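Local coordinates for protein 2'-deoxycytidine 5'-triphosphate deaminase (Agrobacterium tumefaciens, PDB 2R9Q) that probably deaminates dCTP to dUTP, supplying a precursor for thymidine nucleotide synthesis, at residues 16-21 with 36-41; 25-30 with 98-103; 126-131 with 141-146; 163-168 with 294-299. All coordinates share one frame; numbering follows the deposited sequence.

Contact 1: residues 16-21 with 36-41; sequences GAIRAL and DQVQPA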
loop_
_atom_site.group_PDB
_atom_site.type_symbol
_atom_site.label_atom_id
_atom_site.label_comp_id
_atom_site.label_asym_id
_atom_site.label_seq_id
_atom_site.Cartn_x
_atom_site.Cartn_y
_atom_site.Cartn_z
ATOM N N GLY B 16 45.627 7.300 -0.316
ATOM C CA GLY B 16 46.919 7.285 0.352
ATOM C C GLY B 16 46.809 7.982 1.685
ATOM O O GLY B 16 47.273 7.482 2.697
ATOM N N ALA B 17 46.214 9.160 1.659
ATOM C CA ALA B 17 45.867 9.914 2.844
ATOM C C ALA B 17 44.909 9.168 3.775
ATOM O O ALA B 17 45.082 9.201 4.985
ATOM C CB ALA B 17 45.283 11.262 2.446
ATOM N N ILE B 18 43.896 8.507 3.227
ATOM C CA ILE B 18 42.954 7.752 4.062
ATOM C C ILE B 18 43.734 6.655 4.784
ATOM O O ILE B 18 43.558 6.436 5.972
ATOM C CB ILE B 18 41.757 7.128 3.262
ATOM C CG1 ILE B 18 40.851 8.211 2.669
ATOM C CG2 ILE B 18 40.923 6.215 4.188
ATOM C CD1 ILE B 18 39.891 7.711 1.599
ATOM N N ARG B 19 44.602 5.975 4.047
ATOM C CA ARG B 19 45.470 4.971 4.634
ATOM C C ARG B 19 46.436 5.547 5.682
ATOM O O ARG B 19 46.649 4.934 6.691
ATOM C CB ARG B 19 46.219 4.218 3.538
ATOM C CG ARG B 19 45.345 3.146 2.915
ATOM C CD ARG B 19 46.094 2.281 1.994
ATOM N NE ARG B 19 45.986 2.763 0.632
ATOM C CZ ARG B 19 45.278 2.194 -0.338
ATOM N NH1 ARG B 19 44.568 1.094 -0.147
ATOM N NH2 ARG B 19 45.275 2.757 -1.535
ATOM N N ALA B 20 46.993 6.733 5.427
ATOM C CA ALA B 20 47.856 7.442 6.389
ATOM C C ALA B 20 47.101 7.774 7.674
ATOM O O ALA B 20 47.655 7.634 8.751
ATOM C CB ALA B 20 48.428 8.691 5.771
ATOM N N LEU B 21 45.836 8.201 7.540
ATOM C CA LEU B 21 44.923 8.425 8.664
ATOM C C LEU B 21 44.713 7.184 9.517
ATOM O O LEU B 21 44.572 7.295 10.733
ATOM C CB LEU B 21 43.548 8.860 8.172
ATOM C CG LEU B 21 43.274 10.284 7.737
ATOM C CD1 LEU B 21 41.805 10.374 7.336
ATOM C CD2 LEU B 21 43.624 11.264 8.848
ATOM N N ASP B 36 40.311 -4.032 -0.414
ATOM C CA ASP B 36 39.600 -3.158 -1.335
ATOM C C ASP B 36 38.659 -2.166 -0.644
ATOM O O ASP B 36 37.728 -1.641 -1.279
ATOM C CB ASP B 36 38.837 -4.022 -2.331
ATOM C CG ASP B 36 37.773 -4.867 -1.678
ATOM O OD1 ASP B 36 37.890 -5.207 -0.486
ATOM O OD2 ASP B 36 36.802 -5.193 -2.365
ATOM N N GLN B 37 38.920 -1.878 0.635
ATOM C CA GLN B 37 38.009 -1.045 1.430
ATOM C C GLN B 37 38.171 0.440 1.160
ATOM O O GLN B 37 37.187 1.192 1.226
ATOM C CB GLN B 37 38.143 -1.305 2.922
ATOM C CG GLN B 37 36.879 -1.012 3.675
ATOM C CD GLN B 37 37.044 -1.180 5.166
ATOM O OE1 GLN B 37 37.660 -2.127 5.619
ATOM N NE2 GLN B 37 36.486 -0.263 5.932
ATOM N N VAL B 38 39.401 0.846 0.850
ATOM C CA VAL B 38 39.719 2.240 0.552
ATOM C C VAL B 38 39.576 2.458 -0.953
ATOM O O VAL B 38 40.230 1.796 -1.767
ATOM C CB VAL B 38 41.140 2.638 1.036
ATOM C CG1 VAL B 38 41.394 4.134 0.805
ATOM C CG2 VAL B 38 41.347 2.241 2.532
ATOM N N GLN B 39 38.667 3.350 -1.308
ATOM C CA GLN B 39 38.424 3.697 -2.678
ATOM C C GLN B 39 39.334 4.887 -2.964
ATOM O O GLN B 39 39.938 5.443 -2.032
ATOM C CB GLN B 39 36.934 4.020 -2.901
ATOM C CG GLN B 39 35.947 2.953 -2.408
ATOM C CD GLN B 39 36.167 1.621 -3.042
ATOM O OE1 GLN B 39 36.636 1.527 -4.172
ATOM N NE2 GLN B 39 35.865 0.567 -2.307
ATOM N N PRO B 40 39.469 5.259 -4.251
ATOM C CA PRO B 40 40.270 6.422 -4.665
ATOM C C PRO B 40 40.012 7.736 -3.887
ATOM O O PRO B 40 40.961 8.425 -3.573
ATOM C CB PRO B 40 39.921 6.563 -6.144
ATOM C CG PRO B 40 39.545 5.213 -6.582
ATOM C CD PRO B 40 38.903 4.550 -5.418
ATOM N N ALA B 41 38.752 8.052 -3.555
ATOM C CA ALA B 41 38.390 9.298 -2.845
ATOM C C ALA B 41 37.324 9.129 -1.731
ATOM O O ALA B 41 36.576 10.072 -1.423
ATOM C CB ALA B 41 37.943 10.326 -3.838
#

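Contact 2: residues 25-30 with 98-103; sequences DKLKSE and ESLALP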
loop_
_atom_site.group_PDB
_atom_site.type_symbol
_atom_site.label_atom_id
_atom_site.label_comp_id
_atom_site.label_asym_id
_atom_site.label_seq_id
_atom_site.Cartn_x
_atom_site.Cartn_y
_atom_site.Cartn_z
ATOM N N ASP B 25 46.307 6.417 13.447
ATOM C CA ASP B 25 45.114 6.281 14.326
ATOM C C ASP B 25 44.129 7.496 14.389
ATOM O O ASP B 25 43.505 7.732 15.419
ATOM C CB ASP B 25 45.561 5.842 15.746
ATOM C CG ASP B 25 45.621 4.320 15.906
ATOM O OD1 ASP B 25 44.629 3.708 16.373
ATOM O OD2 ASP B 25 46.669 3.732 15.577
ATOM N N LYS B 26 43.985 8.253 13.303
ATOM C CA LYS B 26 42.953 9.301 13.235
ATOM C C LYS B 26 41.618 8.724 12.717
ATOM O O LYS B 26 40.561 9.351 12.824
ATOM C CB LYS B 26 43.388 10.471 12.343
ATOM C CG LYS B 26 44.743 11.137 12.665
ATOM C CD LYS B 26 45.026 11.333 14.149
ATOM C CE LYS B 26 46.453 11.868 14.388
ATOM N NZ LYS B 26 47.510 11.027 13.763
ATOM N N LEU B 27 41.714 7.540 12.127
ATOM C CA LEU B 27 40.596 6.718 11.709
ATOM C C LEU B 27 40.883 5.300 12.233
ATOM O O LEU B 27 41.969 4.749 12.019
ATOM C CB LEU B 27 40.445 6.779 10.173
ATOM C CG LEU B 27 39.753 5.674 9.364
ATOM C CD1 LEU B 27 38.281 5.405 9.785
ATOM C CD2 LEU B 27 39.854 6.026 7.866
ATOM N N LYS B 28 39.938 4.744 12.985
ATOM C CA LYS B 28 40.123 3.441 13.602
ATOM C C LYS B 28 39.123 2.442 13.088
ATOM O O LYS B 28 38.102 2.810 12.522
ATOM C CB LYS B 28 39.983 3.522 15.131
ATOM C CG LYS B 28 41.100 4.241 15.867
ATOM C CD LYS B 28 40.636 5.566 16.420
ATOM C CE LYS B 28 41.455 5.944 17.628
ATOM N NZ LYS B 28 41.152 5.076 18.808
ATOM N N SER B 29 39.432 1.171 13.302
ATOM C CA SER B 29 38.497 0.095 12.995
ATOM C C SER B 29 38.696 -1.090 13.923
ATOM O O SER B 29 39.762 -1.246 14.486
ATOM C CB SER B 29 38.595 -0.356 11.536
ATOM O OG SER B 29 37.460 -1.128 11.212
ATOM N N GLU B 30 37.652 -1.913 14.062
ATOM C CA GLU B 30 37.704 -3.117 14.894
ATOM C C GLU B 30 38.606 -4.202 14.323
ATOM O O GLU B 30 38.969 -5.127 15.037
ATOM C CB GLU B 30 36.305 -3.686 15.125
ATOM C CG GLU B 30 35.458 -2.858 16.074
ATOM C CD GLU B 30 34.070 -3.429 16.285
ATOM O OE1 GLU B 30 33.907 -4.665 16.317
ATOM O OE2 GLU B 30 33.125 -2.639 16.441
ATOM N N GLU B 98 34.132 1.075 11.926
ATOM C CA GLU B 98 35.010 2.242 11.845
ATOM C C GLU B 98 34.627 3.344 12.815
ATOM O O GLU B 98 33.451 3.609 13.034
ATOM C CB GLU B 98 35.050 2.795 10.429
ATOM C CG GLU B 98 35.771 1.887 9.444
ATOM C CD GLU B 98 35.022 0.589 9.177
ATOM O OE1 GLU B 98 33.774 0.635 8.984
ATOM O OE2 GLU B 98 35.683 -0.465 9.170
ATOM N N SER B 99 35.634 3.958 13.422
ATOM C CA SER B 99 35.435 5.133 14.276
ATOM C C SER B 99 36.498 6.184 13.974
ATOM O O SER B 99 37.491 5.906 13.283
ATOM C CB SER B 99 35.304 4.786 15.796
ATOM O OG SER B 99 36.494 4.377 16.447
ATOM N N LEU B 100 36.238 7.399 14.447
ATOM C CA LEU B 100 37.028 8.552 14.050
ATOM C C LEU B 100 37.645 9.328 15.227
ATOM O O LEU B 100 37.105 9.360 16.324
ATOM C CB LEU B 100 36.189 9.489 13.168
ATOM C CG LEU B 100 35.655 8.942 11.835
ATOM C CD1 LEU B 100 34.666 9.942 11.252
ATOM C CD2 LEU B 100 36.791 8.602 10.822
ATOM N N ALA B 101 38.824 9.889 14.956
ATOM C CA ALA B 101 39.430 10.981 15.718
ATOM C C ALA B 101 40.059 11.936 14.669
ATOM O O ALA B 101 41.246 11.889 14.369
ATOM C CB ALA B 101 40.452 10.447 16.687
ATOM N N LEU B 102 39.214 12.774 14.080
ATOM C CA LEU B 102 39.594 13.652 12.970
ATOM C C LEU B 102 40.427 14.896 13.383
ATOM O O LEU B 102 40.109 15.567 14.373
ATOM C CB LEU B 102 38.329 14.113 12.231
ATOM C CG LEU B 102 37.948 13.450 10.893
ATOM C CD1 LEU B 102 38.257 11.969 10.851
ATOM C CD2 LEU B 102 36.470 13.739 10.596
ATOM N N PRO B 103 41.484 15.217 12.606
ATOM C CA PRO B 103 42.138 16.533 12.690
ATOM C C PRO B 103 41.118 17.673 12.614
ATOM O O PRO B 103 40.195 17.590 11.806
ATOM C CB PRO B 103 43.038 16.560 11.449
ATOM C CG PRO B 103 43.317 15.130 11.138
ATOM C CD PRO B 103 42.118 14.343 11.608
#

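Contact 3: residues 126-131 with 141-146; sequences MTDNAQ and TGPLYL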
loop_
_atom_site.group_PDB
_atom_site.type_symbol
_atom_site.label_atom_id
_atom_site.label_comp_id
_atom_site.label_asym_id
_atom_site.label_seq_id
_atom_site.Cartn_x
_atom_site.Cartn_y
_atom_site.Cartn_z
ATOM N N MET B 126 24.928 8.257 11.101
ATOM C CA MET B 126 24.820 9.188 12.220
ATOM C C MET B 126 26.064 9.218 13.123
ATOM O O MET B 126 26.792 8.235 13.265
ATOM C CB MET B 126 23.506 9.030 13.016
ATOM C CG MET B 126 23.088 7.634 13.358
ATOM S SD MET B 126 21.452 7.506 14.121
ATOM C CE MET B 126 21.662 8.317 15.671
ATOM N N THR B 127 26.314 10.426 13.637
ATOM C CA THR B 127 27.346 10.731 14.600
ATOM C C THR B 127 26.708 11.071 15.954
ATOM O O THR B 127 25.533 11.420 16.037
ATOM C CB THR B 127 28.272 11.931 14.171
ATOM O OG1 THR B 127 27.501 13.110 13.903
ATOM C CG2 THR B 127 29.109 11.620 13.033
ATOM N N ASP B 128 27.502 10.942 17.012
ATOM C CA ASP B 128 27.172 11.528 18.319
ATOM C C ASP B 128 26.939 13.033 18.134
ATOM O O ASP B 128 27.633 13.684 17.345
ATOM C CB ASP B 128 28.308 11.319 19.326
ATOM C CG ASP B 128 28.399 9.880 19.881
ATOM O OD1 ASP B 128 27.585 8.979 19.552
ATOM O OD2 ASP B 128 29.325 9.664 20.690
ATOM N N ASN B 129 25.944 13.567 18.839
ATOM C CA ASN B 129 25.618 14.995 18.816
ATOM C C ASN B 129 25.069 15.502 17.489
ATOM O O ASN B 129 25.015 16.699 17.280
ATOM C CB ASN B 129 26.832 15.840 19.235
ATOM C CG ASN B 129 27.503 15.308 20.487
ATOM O OD1 ASN B 129 26.830 14.977 21.470
ATOM N ND2 ASN B 129 28.832 15.189 20.446
ATOM N N ALA B 130 24.605 14.584 16.635
ATOM C CA ALA B 130 24.197 14.890 15.261
ATOM C C ALA B 130 22.909 15.728 15.115
ATOM O O ALA B 130 21.894 15.498 15.773
ATOM C CB ALA B 130 24.103 13.578 14.420
ATOM N N GLN B 131 23.000 16.716 14.237
ATOM C CA GLN B 131 21.892 17.597 13.871
ATOM C C GLN B 131 21.497 17.393 12.421
ATOM O O GLN B 131 20.410 17.752 12.004
ATOM C CB GLN B 131 22.289 19.051 14.112
ATOM C CG GLN B 131 22.279 19.416 15.575
ATOM C CD GLN B 131 22.961 20.737 15.844
ATOM O OE1 GLN B 131 22.725 21.718 15.130
ATOM N NE2 GLN B 131 23.797 20.783 16.879
ATOM N N THR B 141 35.500 13.354 16.833
ATOM C CA THR B 141 35.965 12.189 17.554
ATOM C C THR B 141 34.751 11.440 17.996
ATOM O O THR B 141 33.887 12.016 18.688
ATOM C CB THR B 141 36.751 12.549 18.814
ATOM O OG1 THR B 141 37.910 13.275 18.430
ATOM C CG2 THR B 141 37.176 11.295 19.600
ATOM N N GLY B 142 34.696 10.153 17.627
ATOM C CA GLY B 142 33.590 9.309 18.024
ATOM C C GLY B 142 33.284 8.103 17.159
ATOM O O GLY B 142 33.985 7.800 16.191
ATOM N N PRO B 143 32.212 7.393 17.528
ATOM C CA PRO B 143 31.725 6.255 16.781
ATOM C C PRO B 143 30.854 6.674 15.610
ATOM O O PRO B 143 30.449 7.825 15.518
ATOM C CB PRO B 143 30.907 5.502 17.821
ATOM C CG PRO B 143 30.368 6.559 18.644
ATOM C CD PRO B 143 31.399 7.624 18.731
ATOM N N LEU B 144 30.606 5.716 14.711
ATOM C CA LEU B 144 29.697 5.898 13.586
ATOM C C LEU B 144 28.612 4.812 13.612
ATOM O O LEU B 144 28.842 3.675 14.051
ATOM C CB LEU B 144 30.459 5.880 12.250
ATOM C CG LEU B 144 31.524 6.941 11.935
ATOM C CD1 LEU B 144 32.363 6.529 10.688
ATOM C CD2 LEU B 144 30.948 8.356 11.759
ATOM N N TYR B 145 27.424 5.199 13.147
ATOM C CA TYR B 145 26.264 4.327 13.100
ATOM C C TYR B 145 25.644 4.411 11.729
ATOM O O TYR B 145 25.675 5.482 11.099
ATOM C CB TYR B 145 25.260 4.721 14.179
ATOM C CG TYR B 145 25.810 4.601 15.576
ATOM C CD1 TYR B 145 25.575 3.463 16.348
ATOM C CD2 TYR B 145 26.589 5.614 16.129
ATOM C CE1 TYR B 145 26.096 3.341 17.623
ATOM C CE2 TYR B 145 27.121 5.485 17.396
ATOM C CZ TYR B 145 26.871 4.347 18.138
ATOM O OH TYR B 145 27.375 4.220 19.411
ATOM N N LEU B 146 25.153 3.271 11.234
ATOM C CA LEU B 146 24.324 3.246 10.010
ATOM C C LEU B 146 22.871 2.879 10.326
ATOM O O LEU B 146 22.574 1.838 10.884
ATOM C CB LEU B 146 24.896 2.346 8.913
ATOM C CG LEU B 146 24.406 2.544 7.472
ATOM C CD1 LEU B 146 24.775 3.908 6.938
ATOM C CD2 LEU B 146 24.889 1.452 6.512
HETATM O O HOH W 1 27.213 6.711 20.771
HETATM O O HOH W 2 31.654 11.314 20.995
#

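Contact 4: residues 163-168 with 294-299; sequences LSQIRF and AGFFDP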
loop_
_atom_site.group_PDB
_atom_site.type_symbol
_atom_site.label_atom_id
_atom_site.label_comp_id
_atom_site.label_asym_id
_atom_site.label_seq_id
_atom_site.Cartn_x
_atom_site.Cartn_y
_atom_site.Cartn_z
ATOM N N LEU B 163 27.682 -1.021 3.061
ATOM C CA LEU B 163 26.518 -0.419 2.393
ATOM C C LEU B 163 26.755 1.048 2.059
ATOM O O LEU B 163 26.171 1.599 1.133
ATOM C CB LEU B 163 25.261 -0.625 3.214
ATOM C CG LEU B 163 24.646 -2.020 3.459
ATOM C CD1 LEU B 163 25.452 -2.838 4.457
ATOM C CD2 LEU B 163 23.246 -1.869 4.023
ATOM N N SER B 164 27.728 1.626 2.735
ATOM C CA SER B 164 27.931 3.045 2.754
ATOM C C SER B 164 29.389 3.389 2.609
ATOM O O SER B 164 30.244 2.557 2.819
ATOM C CB SER B 164 27.405 3.556 4.084
ATOM O OG SER B 164 27.334 4.945 4.081
ATOM N N GLN B 165 29.662 4.632 2.243
ATOM C CA GLN B 165 31.027 5.161 2.211
ATOM C C GLN B 165 31.165 6.612 2.701
ATOM O O GLN B 165 30.243 7.411 2.615
ATOM C CB GLN B 165 31.671 4.975 0.850
ATOM C CG GLN B 165 30.870 5.372 -0.295
ATOM C CD GLN B 165 31.447 4.905 -1.599
ATOM O OE1 GLN B 165 31.239 5.542 -2.628
ATOM N NE2 GLN B 165 32.200 3.808 -1.575
ATOM N N ILE B 166 32.344 6.897 3.247
ATOM C CA ILE B 166 32.687 8.180 3.831
ATOM C C ILE B 166 33.842 8.839 3.029
ATOM O O ILE B 166 34.870 8.215 2.763
ATOM C CB ILE B 166 32.997 8.007 5.348
ATOM C CG1 ILE B 166 33.179 9.348 6.060
ATOM C CG2 ILE B 166 34.213 7.143 5.601
ATOM C CD1 ILE B 166 33.423 9.176 7.528
ATOM N N ARG B 167 33.632 10.088 2.618
ATOM C CA ARG B 167 34.646 10.900 1.937
ATOM C C ARG B 167 35.160 11.972 2.897
ATOM O O ARG B 167 34.382 12.677 3.519
ATOM C CB ARG B 167 34.028 11.541 0.696
ATOM C CG ARG B 167 34.888 12.548 -0.055
ATOM C CD ARG B 167 34.296 12.835 -1.424
ATOM N NE ARG B 167 34.419 11.702 -2.361
ATOM C CZ ARG B 167 34.001 11.717 -3.621
ATOM N NH1 ARG B 167 33.401 12.779 -4.108
ATOM N NH2 ARG B 167 34.170 10.656 -4.397
ATOM N N PHE B 168 36.477 12.069 3.019
ATOM C CA PHE B 168 37.136 13.054 3.902
ATOM C C PHE B 168 37.652 14.236 3.119
ATOM O O PHE B 168 38.095 14.083 1.988
ATOM C CB PHE B 168 38.298 12.418 4.664
ATOM C CG PHE B 168 37.924 11.182 5.408
ATOM C CD1 PHE B 168 37.523 11.248 6.715
ATOM C CD2 PHE B 168 37.973 9.944 4.787
ATOM C CE1 PHE B 168 37.157 10.127 7.388
ATOM C CE2 PHE B 168 37.625 8.815 5.460
ATOM C CZ PHE B 168 37.216 8.903 6.763
ATOM N N ALA B 294 21.820 9.183 -4.673
ATOM C CA ALA B 294 22.910 9.957 -5.278
ATOM C C ALA B 294 24.151 9.683 -4.448
ATOM O O ALA B 294 24.086 9.535 -3.222
ATOM C CB ALA B 294 22.589 11.483 -5.324
ATOM N N GLY B 295 25.264 9.535 -5.134
ATOM C CA GLY B 295 26.466 9.107 -4.473
ATOM C C GLY B 295 27.723 9.769 -4.961
ATOM O O GLY B 295 27.720 10.779 -5.693
ATOM N N PHE B 296 28.812 9.172 -4.510
ATOM C CA PHE B 296 30.146 9.629 -4.853
ATOM C C PHE B 296 30.593 9.005 -6.181
ATOM O O PHE B 296 30.298 7.877 -6.456
ATOM C CB PHE B 296 31.112 9.286 -3.720
ATOM C CG PHE B 296 30.851 10.035 -2.450
ATOM C CD1 PHE B 296 30.614 11.414 -2.459
ATOM C CD2 PHE B 296 30.867 9.374 -1.225
ATOM C CE1 PHE B 296 30.418 12.104 -1.265
ATOM C CE2 PHE B 296 30.655 10.052 -0.043
ATOM C CZ PHE B 296 30.424 11.418 -0.062
ATOM N N PHE B 297 31.240 9.817 -7.008
ATOM C CA PHE B 297 31.976 9.387 -8.187
ATOM C C PHE B 297 33.458 9.480 -7.869
ATOM O O PHE B 297 33.915 10.464 -7.304
ATOM C CB PHE B 297 31.634 10.292 -9.371
ATOM C CG PHE B 297 30.310 10.007 -9.965
ATOM C CD1 PHE B 297 30.207 9.487 -11.232
ATOM C CD2 PHE B 297 29.143 10.223 -9.240
ATOM C CE1 PHE B 297 28.954 9.217 -11.773
ATOM C CE2 PHE B 297 27.921 9.942 -9.767
ATOM C CZ PHE B 297 27.820 9.455 -11.035
ATOM N N ASP B 298 34.203 8.448 -8.226
ATOM C CA ASP B 298 35.647 8.424 -7.976
ATOM C C ASP B 298 36.443 9.054 -9.108
ATOM O O ASP B 298 36.034 8.980 -10.254
ATOM C CB ASP B 298 36.159 6.986 -7.784
ATOM C CG ASP B 298 35.911 6.436 -6.381
ATOM O OD1 ASP B 298 36.221 7.142 -5.361
ATOM O OD2 ASP B 298 35.426 5.272 -6.328
ATOM N N PRO B 299 37.608 9.636 -8.776
ATOM C CA PRO B 299 38.595 10.000 -9.792
ATOM C C PRO B 299 38.824 8.846 -10.725
ATOM O O PRO B 299 38.980 7.722 -10.265
ATOM C CB PRO B 299 39.869 10.281 -8.980
ATOM C CG PRO B 299 39.436 10.538 -7.616
ATOM C CD PRO B 299 38.063 9.990 -7.421
HETATM O O HOH W 3 28.784 6.865 -2.840
#

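Contact 1: residues 16-21 with 36-41
Ile18 and Val38 mark the closest approach of the two backbones, their CA atoms 7.3 Å apart, with residues 16-21 forming part of helix 15-23 and residues 36-41 an irregular run with a short, weakly bonded strand at 38-39. No hydrogen bond joins the segments; the contact is made mainly by apolar packing of side chains. The CG1 methyl of Val38 lies anti to its own backbone N (chi1 -176°) and reaches Ile18, where it meets CB at 3.9 Å and the CD1 methyl at 4.0 Å. The two side chains run antiparallel alongside each other, and Ile18 CD1 extends on to the carbonyl O of Gln39, 4.3 Å away. This packs the first helix of the N-terminal dUTPase-like domain against the edge of its sheet, where strand 38-39 pairs with strand 42-46; Phe168 of strand 162-170 also touches Ile18. The other branch of Val38 serves Arg19: CG2 is 4.1 Å from Arg19 CG, and the bend of the arginine at chi3 (-94°) brings one guanidinium face over Val38 CB, with NH1 3.9 Å from that carbon. Arg19 NE forms a salt bridge with Glu345.

Contact 2: residues 25-30 with 98-103
With CG of Leu27 anti to the backbone N (chi1 156°) and CG of Leu100 anti to the carbonyl carbon (chi1 -61°), Leu27 CD1 and Leu100 CD2 come together at 3.7 Å, the two side chains crossing at a slant. They form a non-hydrogen-bonded pair where the short strand 27-28 pairs antiparallel with the end of strand 91-101, within a sheet of the N-terminal dUTPase-like domain. Phe168 of strand 162-170 touches both leucines, placing this face of the pairing in the buried interior. Lys28 and Ser99 make the neighbouring hydrogen-bonded pair: Lys28 N donates almost straight to Ser99 O at 2.7 Å, and Ser99 N returns a bond to Lys28 O at 2.9 Å. Further along, Ala101 N reaches Lys26 O, and the aliphatic stem of Lys26 lies against Ala101 O and the ring of Pro103. Asp25, at positive phi, is the C-prime residue of the Schellman motif that ends the preceding helix. At the other end, Arg46 bonds to both Ser29 OG and Glu98 OE2, tying the two together. Ser29 OG itself donates to Glu98 OE2 at 2.8 Å, approaching from above the carboxylate plane.

Contact 3: residues 126-131 with 141-146
Met126 and Tyr145, the two residues most buried by this contact, form an antiparallel hydrogen-bonded pair between strands 121-127 and 143-150 of the N-terminal dUTPase-like domain. Met126 N gives its hydrogen to Tyr145 O at 2.9 Å, and Tyr145 N answers with a somewhat more bent bond to Met126 O at 3.1 Å, lying in the carbonyl plane. Their side chains leave the sheet on the same face and cross obliquely; with chi1 at 45°, Met126 CG sits between its backbone N and carbonyl carbon and rests 3.7 Å from Tyr145 CB. The carbonyl O of Met126 also sits in plane at the edge of the tyrosine ring, and Val66 of helix 66-71 touches both side chains.

Asp128, third in buried area, lies where strand 121-127 gives way to the type II turn Thr127 to Ala130. The Asp128 and Pro143 side chains cross at about a right angle, with OD2 of the aspartate 3.5 Å from Pro143 CD. The carboxylate has polar partners on each oxygen: OD1 accepts from Val66 N and from a water, while OD2 accepts from a second water that also donates to Thr141 O. Several bonds therefore hold the carboxylate as it leans on the proline. The first water links the turn to strand 143-150, 2.6 Å from Asp128 OD1 and 2.8 Å from Tyr145 OH.

Contact 4: residues 163-168 with 294-299
Strand 162-170 of the N-terminal dUTPase-like domain meets the short edge strand 296-297 of the C-terminal one here, through Arg167 and Phe296. The guanidinium of Arg167 lies flat on the phenylalanine ring in a cation-pi stack, with centres 4.2 Å apart and planes inclined by 25°. Farther back along the same side chain, Arg167 CB sits over the ring face, 4.0 Å from its centroid, in a CH-pi contact. Arg167 CG is anti to the backbone N (chi1 173°), and the chain then bends at chi3 (-71°), which lets both its root and its tip lie along the ring.

The nearest CA atoms, those of Arg167 and Phe296, are 8.2 Å apart, and no backbone-to-backbone bond joins the strands; side chains, packing on one another or reaching backbone atoms, bridge the two domains, both of the dUTPase clan. Arg167 NH2 donates to Phe297 O at 2.9 Å, with the acceptor near the guanidinium plane but the donor above the carbonyl plane. NE and NH1 bond to the carbonyls of Ala41 and Ala277, so each guanidinium nitrogen has a backbone acceptor and the group's rotation is fixed. Gln165 O approaches the Phe296 ring at its edge, 3.8 Å from CE2. Gln165 NE2 is hydrogen-bonded to Asp44 OD1, and a water donates to Gln165 OE1 at 2.8 Å and accepts from Phe296 N at 2.8 Å.

From the N terminus, helix 15-23 runs into strand 27-28 and then strand 38-39. Contact 1 closes the short loop between residues 21 and 36, and contact 2 crosses it, because residues 25-30 lie inside that loop while their partner, 98-103, comes much later. Contact 3 follows in series and closes the loop between strands 121-127 and 143-150; strand 143-150 neighbours strand 91-101 in the same sheet, and Leu100 O meets Gly142 N between contacts 2 and 3. Contact 4 spans the longest separation and joins the N-terminal domain to the C-terminal one. Ala41 connects it to contact 1, while Phe168 packs against Leu27, Leu100 and Leu102 of contact 2, and Ile166 against Leu100.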